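Local coordinates for putative uncharacterized protein PH1500 (Pyrococcus horikoshii, PDB 4UZR) that is of unknown function but assembles into hexamers and dodecamers with a 12-bladed beta-propeller, and may bind ATP, at residues V95-E98 with E99-L103. Residues are numbered along the deposited sequence; the frame is centred on the assembly and turned at random.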
# COMPACT_ATOMS: atom_id res chain seq x y z
N VAL A 95 9.68 -1.98 25.89
CA VAL A 95 10.93 -2.20 26.63
C VAL A 95 10.79 -3.33 27.63
O VAL A 95 9.81 -3.41 28.36
CB VAL A 95 11.36 -0.92 27.38
CG1 VAL A 95 12.67 -1.13 28.12
CG2 VAL A 95 11.46 0.25 26.42
N ILE A 96 11.79 -4.21 27.66
CA ILE A 96 11.84 -5.30 28.63
C ILE A 96 13.11 -5.19 29.45
O ILE A 96 14.20 -5.04 28.89
CB ILE A 96 11.82 -6.67 27.91
CG1 ILE A 96 10.70 -6.72 26.87
CG2 ILE A 96 11.67 -7.79 28.92
CD1 ILE A 96 10.84 -7.85 25.88
N THR A 97 12.99 -5.23 30.78
CA THR A 97 14.14 -5.03 31.66
C THR A 97 14.74 -6.35 32.15
O THR A 97 14.23 -7.43 31.84
CB THR A 97 13.81 -4.16 32.88
OG1 THR A 97 13.11 -4.95 33.85
CG2 THR A 97 12.98 -2.96 32.48
N GLU A 98 15.82 -6.24 32.92
CA GLU A 98 16.54 -7.40 33.43
C GLU A 98 15.68 -8.22 34.39
O GLU A 98 15.75 -9.45 34.39
CB GLU A 98 17.81 -6.94 34.16
CG GLU A 98 18.87 -6.29 33.27
CD GLU A 98 19.13 -7.04 31.97
OE1 GLU A 98 19.19 -8.28 31.98
OE2 GLU A 98 19.27 -6.36 30.93
N GLU A 99 14.87 -7.55 35.19
CA GLU A 99 14.02 -8.23 36.17
C GLU A 99 12.61 -8.47 35.64
O GLU A 99 11.64 -8.47 36.40
CB GLU A 99 13.98 -7.46 37.49
CG GLU A 99 13.45 -6.05 37.41
CD GLU A 99 13.50 -5.34 38.75
OE1 GLU A 99 13.09 -5.95 39.76
OE2 GLU A 99 13.95 -4.18 38.79
N ASN A 100 12.51 -8.65 34.32
CA ASN A 100 11.25 -9.00 33.68
C ASN A 100 10.14 -7.96 33.86
O ASN A 100 8.99 -8.29 34.13
CB ASN A 100 10.78 -10.38 34.13
CG ASN A 100 11.71 -11.49 33.68
OD1 ASN A 100 12.38 -11.37 32.65
ND2 ASN A 100 11.77 -12.57 34.45
N GLU A 101 10.51 -6.69 33.73
CA GLU A 101 9.55 -5.59 33.73
C GLU A 101 9.28 -5.21 32.28
O GLU A 101 10.21 -5.11 31.47
CB GLU A 101 10.13 -4.40 34.48
CG GLU A 101 9.19 -3.68 35.42
CD GLU A 101 9.92 -2.72 36.33
OE1 GLU A 101 10.98 -3.11 36.87
OE2 GLU A 101 9.45 -1.58 36.49
N VAL A 102 8.01 -4.99 31.94
CA VAL A 102 7.64 -4.57 30.60
C VAL A 102 7.01 -3.18 30.62
O VAL A 102 6.04 -2.94 31.34
CB VAL A 102 6.67 -5.56 29.94
CG1 VAL A 102 6.26 -5.07 28.56
CG2 VAL A 102 7.30 -6.94 29.85
N LEU A 103 7.57 -2.28 29.83
CA LEU A 103 7.07 -0.91 29.73
C LEU A 103 6.73 -0.56 28.29
O LEU A 103 7.50 -0.84 27.37
CB LEU A 103 8.11 0.08 30.28
CG LEU A 103 8.45 -0.07 31.76
CD1 LEU A 103 9.78 -0.79 31.94
CD2 LEU A 103 8.47 1.29 32.44
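The carbonyl groups of Val95 and Glu101 each accept an N-H lying in the carbonyl plane. Leu103 N meets Val95 O at 2.9 Å, and Thr97 N meets Glu101 O at 2.9 Å. The carbonyl of Thr97 is used over its face instead. Asn100 N lies 66° out of its plane, 3.3 Å from Thr97 O, and closes a type I turn from Thr97 to Asn100. Val95 N returns a bond to Leu103 O, so this pair is bonded both ways. Between these bonds, Ile96 and Val102 form a non-hydrogen-bonded pair.

Thr97 carries the side-chain part of the contact. With chi1 at 78°, OG1 turns in towards the loop. There it accepts the N-H of Glu101, N to OG1 3.1 Å, and weakly that of Glu99. Its methyl CG2 lies 3.9 Å from Leu103 CD1 and also packs on Glu101 CB.

Glu99 OE1 pairs with Lys116 NZ in a salt bridge, though the side chain is poorly ordered, and Asn100 ND2 bonds to Glu118 O. Val95 also packs on Leu138 of a second subunit.

Asn100 has a left-handed backbone conformation. With the Thr97 N to Glu101 O bond, this marks a 3:5 hairpin with a type I turn and G1 beta bulge. It joins the two inner strands of a four-stranded antiparallel sheet, consistent with one blade of the beta-propeller.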